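Local coordinates for protein ESSB (Geobacillus thermodenitrificans, PDB 2YNQ) that is an integral membrane component of the bacterial type VII secretion system, probably supporting protein export, and is represented by its extracellular domain, at residues 110-113 / 114-118; 126-129 / 130-133. All coordinates share one frame; numbering follows the deposited sequence.

Contact 1: residues 110-113 / 114-118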
loop_
_atom_site.group_PDB
_atom_site.type_symbol
_atom_site.label_atom_id
_atom_site.label_comp_id
_atom_site.label_asym_id
_atom_site.label_seq_id
_atom_site.Cartn_x
_atom_site.Cartn_y
_atom_site.Cartn_z
ATOM N N LEU D 110 1.105 11.336 -1.071
ATOM C CA LEU D 110 1.701 10.341 -0.166
ATOM C C LEU D 110 2.817 9.525 -0.812
ATOM O O LEU D 110 3.868 9.354 -0.213
ATOM C CB LEU D 110 0.637 9.431 0.431
ATOM C CG LEU D 110 -0.226 10.121 1.502
ATOM C CD1 LEU D 110 -1.446 9.257 1.818
ATOM C CD2 LEU D 110 0.557 10.497 2.797
ATOM N N LYS D 111 2.614 9.035 -2.034
ATOM C CA LYS D 111 3.684 8.294 -2.728
ATOM C C LYS D 111 4.863 9.218 -3.019
ATOM O O LYS D 111 6.019 8.818 -2.912
ATOM C CB LYS D 111 3.173 7.640 -4.018
ATOM C CG LYS D 111 2.222 6.464 -3.807
ATOM C CD LYS D 111 2.797 5.394 -2.855
ATOM C CE LYS D 111 2.094 4.043 -2.966
ATOM N NZ LYS D 111 2.544 3.240 -4.185
ATOM N N TYR D 112 4.576 10.470 -3.351
ATOM C CA TYR D 112 5.631 11.421 -3.630
ATOM C C TYR D 112 6.432 11.723 -2.355
ATOM O O TYR D 112 7.660 11.899 -2.408
ATOM C CB TYR D 112 5.039 12.695 -4.247
ATOM C CG TYR D 112 6.035 13.759 -4.609
ATOM C CD1 TYR D 112 7.202 13.459 -5.310
ATOM C CD2 TYR D 112 5.801 15.075 -4.270
ATOM C CE1 TYR D 112 8.122 14.475 -5.660
ATOM C CE2 TYR D 112 6.699 16.091 -4.599
ATOM C CZ TYR D 112 7.854 15.788 -5.292
ATOM O OH TYR D 112 8.739 16.817 -5.590
ATOM N N ARG D 113 5.740 11.757 -1.218
ATOM C CA ARG D 113 6.406 11.958 0.056
ATOM C C ARG D 113 7.490 10.900 0.246
ATOM O O ARG D 113 8.630 11.236 0.565
ATOM C CB ARG D 113 5.417 11.989 1.227
ATOM C CG ARG D 113 5.975 12.734 2.435
ATOM C CD ARG D 113 4.931 13.021 3.527
ATOM N NE ARG D 113 5.006 12.078 4.639
ATOM C CZ ARG D 113 5.970 12.060 5.560
ATOM N NH1 ARG D 113 6.975 12.929 5.521
ATOM N NH2 ARG D 113 5.923 11.157 6.533
ATOM N N GLU D 114 7.144 9.635 0.000
ATOM C CA GLU D 114 8.097 8.528 0.162
ATOM C C GLU D 114 9.333 8.737 -0.694
ATOM O O GLU D 114 10.449 8.487 -0.254
ATOM C CB GLU D 114 7.472 7.203 -0.246
ATOM C CG GLU D 114 6.461 6.605 0.697
ATOM C CD GLU D 114 5.767 5.405 0.062
ATOM O OE1 GLU D 114 6.317 4.845 -0.915
ATOM O OE2 GLU D 114 4.671 5.019 0.520
ATOM N N GLN D 115 9.119 9.198 -1.920
ATOM C CA GLN D 115 10.196 9.369 -2.870
ATOM C C GLN D 115 11.144 10.482 -2.434
ATOM O O GLN D 115 12.365 10.410 -2.669
ATOM C CB GLN D 115 9.635 9.649 -4.259
ATOM C CG GLN D 115 10.702 9.753 -5.327
ATOM C CD GLN D 115 10.146 10.189 -6.662
ATOM O OE1 GLN D 115 9.089 9.712 -7.103
ATOM N NE2 GLN D 115 10.859 11.097 -7.324
ATOM N N ILE D 116 10.586 11.505 -1.793
ATOM C CA ILE D 116 11.405 12.575 -1.228
ATOM C C ILE D 116 12.215 12.020 -0.061
ATOM O O ILE D 116 13.433 12.196 -0.008
ATOM C CB ILE D 116 10.555 13.795 -0.790
ATOM C CG1 ILE D 116 9.863 14.440 -2.004
ATOM C CG2 ILE D 116 11.424 14.824 -0.054
ATOM C CD1 ILE D 116 10.813 15.135 -2.988
ATOM N N LYS D 117 11.528 11.324 0.845
ATOM C CA LYS D 117 12.154 10.670 1.994
ATOM C C LYS D 117 13.377 9.844 1.560
ATOM O O LYS D 117 14.436 9.926 2.183
ATOM C CB LYS D 117 11.134 9.788 2.731
ATOM C CG LYS D 117 11.419 9.575 4.214
ATOM C CD LYS D 117 10.392 10.283 5.106
ATOM C CE LYS D 117 10.671 10.057 6.609
ATOM N NZ LYS D 117 9.500 10.488 7.452
ATOM N N GLY D 118 13.235 9.085 0.475
ATOM C CA GLY D 118 14.307 8.222 -0.025
ATOM C C GLY D 118 15.332 8.877 -0.936
ATOM O O GLY D 118 16.420 8.333 -1.133
HETATM O O HOH W 1 4.780 2.216 -2.560
#
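Four successive i to i+4 backbone hydrogen bonds join L110-R113 to E114-K117 within helix 102-118, and the one from K117 N to R113 O is nearly straight, 2.9 Å long with an angle of 175° at the hydrogen. Y112 and I116, one turn apart, make the apolar part of the contact. The CG of Y112 stands anti to its own nitrogen (chi1 -179°), which carries the ring toward the C-terminal side, where I116 CG1 rests over one face in a CH-pi contact. This carbon lies 4.2 Å from the Y112 ring centroid and 16° off the normal. The isoleucine branch then runs out along the phenol, its CD1 reaching 3.7 Å from Y112 OH. Replacing Y112 by an alanine removes the ring, and I116 CG1 and CD1 would probably lose their aromatic cover, with a gap opening toward I134 of the next helix.

Helix 102-118 belongs to the all-helical extracellular domain of EssB and packs between helices 89-99 and 124-152; Y112 touches both neighbours, while I116 meets L131 of the latter. K111 and E114 lie alongside each other, with K111 CD 3.9 Å from E114 OE2, but their charged ends are not directly bonded. K111 NZ instead forms a salt bridge with E55, and E114 OE2 bonds S56 OG of the second subunit. One water accepts from K111 NZ at 2.9 Å and donates only weakly to E114 OE1. R113 and K117 also run side by side, bringing NH2 of the former within 3.8 Å of NZ of the latter. These like charges probably repel, and R113 NE makes a long, weak ion pair with D135.

Contact 2: residues 126-129 / 130-133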
loop_
_atom_site.group_PDB
_atom_site.type_symbol
_atom_site.label_atom_id
_atom_site.label_comp_id
_atom_site.label_asym_id
_atom_site.label_seq_id
_atom_site.Cartn_x
_atom_site.Cartn_y
_atom_site.Cartn_z
ATOM N N GLU D 126 16.629 21.005 2.404
ATOM C CA GLU D 126 15.730 20.991 1.245
ATOM C C GLU D 126 14.746 19.828 1.346
ATOM O O GLU D 126 13.575 19.959 0.979
ATOM C CB GLU D 126 16.513 20.894 -0.064
ATOM C CG GLU D 126 16.808 22.229 -0.731
ATOM C CD GLU D 126 17.959 22.138 -1.728
ATOM O OE1 GLU D 126 18.159 21.048 -2.315
ATOM O OE2 GLU D 126 18.673 23.153 -1.917
ATOM N N LYS D 127 15.241 18.696 1.846
ATOM C CA LYS D 127 14.419 17.530 2.119
ATOM C C LYS D 127 13.267 17.920 3.039
ATOM O O LYS D 127 12.100 17.805 2.657
ATOM C CB LYS D 127 15.262 16.451 2.795
ATOM C CG LYS D 127 14.754 15.029 2.654
ATOM C CD LYS D 127 15.701 14.230 1.789
ATOM C CE LYS D 127 15.938 12.855 2.372
ATOM N NZ LYS D 127 17.132 12.226 1.755
ATOM N N GLN D 128 13.609 18.402 4.239
ATOM C CA GLN D 128 12.630 18.683 5.294
ATOM C C GLN D 128 11.612 19.731 4.867
ATOM O O GLN D 128 10.427 19.600 5.163
ATOM C CB GLN D 128 13.335 19.109 6.593
ATOM C CG GLN D 128 12.459 19.017 7.856
ATOM C CD GLN D 128 11.883 17.621 8.092
ATOM O OE1 GLN D 128 10.688 17.462 8.344
ATOM N NE2 GLN D 128 12.731 16.604 7.994
ATOM N N LYS D 129 12.087 20.757 4.167
ATOM C CA LYS D 129 11.227 21.799 3.632
ATOM C C LYS D 129 10.151 21.200 2.731
ATOM O O LYS D 129 8.970 21.522 2.878
ATOM C CB LYS D 129 12.051 22.832 2.858
ATOM C CG LYS D 129 11.226 23.978 2.286
ATOM C CD LYS D 129 12.079 24.967 1.501
ATOM C CE LYS D 129 11.197 26.035 0.847
ATOM N NZ LYS D 129 11.998 27.047 0.105
ATOM N N LYS D 130 10.564 20.322 1.815
ATOM C CA LYS D 130 9.644 19.712 0.851
ATOM C C LYS D 130 8.629 18.776 1.496
ATOM O O LYS D 130 7.447 18.856 1.186
ATOM C CB LYS D 130 10.399 19.029 -0.294
ATOM C CG LYS D 130 9.499 18.609 -1.462
ATOM C CD LYS D 130 10.036 19.117 -2.796
ATOM C CE LYS D 130 9.185 20.280 -3.308
ATOM N NZ LYS D 130 9.683 20.833 -4.597
ATOM N N LEU D 131 9.079 17.913 2.404
ATOM C CA LEU D 131 8.148 17.088 3.169
ATOM C C LEU D 131 7.070 17.960 3.804
ATOM O O LEU D 131 5.888 17.607 3.783
ATOM C CB LEU D 131 8.858 16.312 4.284
ATOM C CG LEU D 131 9.665 15.032 4.047
ATOM C CD1 LEU D 131 9.219 14.309 2.781
ATOM C CD2 LEU D 131 11.152 15.332 4.013
ATOM N N ASP D 132 7.500 19.094 4.361
ATOM C CA ASP D 132 6.625 20.020 5.065
ATOM C C ASP D 132 5.622 20.669 4.118
ATOM O O ASP D 132 4.427 20.728 4.425
ATOM C CB ASP D 132 7.448 21.070 5.830
ATOM C CG ASP D 132 8.176 20.481 7.038
ATOM O OD1 ASP D 132 7.755 19.411 7.536
ATOM O OD2 ASP D 132 9.170 21.088 7.497
ATOM N N GLU D 133 6.102 21.131 2.965
ATOM C CA GLU D 133 5.204 21.598 1.911
ATOM C C GLU D 133 4.138 20.542 1.571
ATOM O O GLU D 133 2.965 20.876 1.367
ATOM C CB GLU D 133 5.971 21.949 0.636
ATOM C CG GLU D 133 6.965 23.104 0.740
ATOM C CD GLU D 133 7.686 23.379 -0.583
ATOM O OE1 GLU D 133 7.235 22.877 -1.650
ATOM O OE2 GLU D 133 8.710 24.102 -0.552
#
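K127 and L131 form the close-packed side of this segment of helix 124-152, the long C-terminal helix that pairs with helix 102-118 as an antiparallel helical hairpin. L131 CD2 presses against the carbonyl oxygen of K127, 3.0 Å from K127 O, a tight approach for a methyl carbon. The side chains lie alongside one another more easily, with L131 CD2 3.9 Å from K127 CG, while the nearly straight L131 N to K127 O hydrogen bond fixes the backbone beneath. L131 is the buried residue here and packs against R113 and I116; K130 also faces that helix, touching Y112 and I116, and K127 NZ is drawn away to hydrogen-bond D119 O.

Q128, K129, D132 and E133, like E126, face solvent and are held more loosely. Q128 and D132 meet obliquely, their amide and carboxylate planes 59° apart, and D132 OD2 comes 3.0 Å from Q128 O, a close and unfavourable approach of two acceptors. K129 is fully extended, with CG anti to the backbone nitrogen (chi1 -179°), and passes E133 at an angle. Opposite charges here fall short of a salt bridge, NZ of K129 being 4.5 Å from E133 OE2. The glutamate oxygen comes nearest the aliphatic part of the lysine: K129 CE is 3.4 Å from E133 OE2.

How the contacts relate
From the N terminus, the chain reaches contact 1 near the end of helix 102-118, turns back, and enters contact 2 close to the start of helix 124-152. Each contact lies within about two turns of one helix, so neither closes a loop; they stand in series, without nesting or crossing. Their centres are nevertheless only about 11 Å apart, because the chain doubles back and the two helices pack side by side. L131 CD1 of contact 2 fits between R113 CG and I116 CG2, 3.6 Å from each, and near the turn K127 CE packs 3.3 Å from K117 O. Contact 1 also extends to the second subunit, whereas contact 2 stays within its own chain.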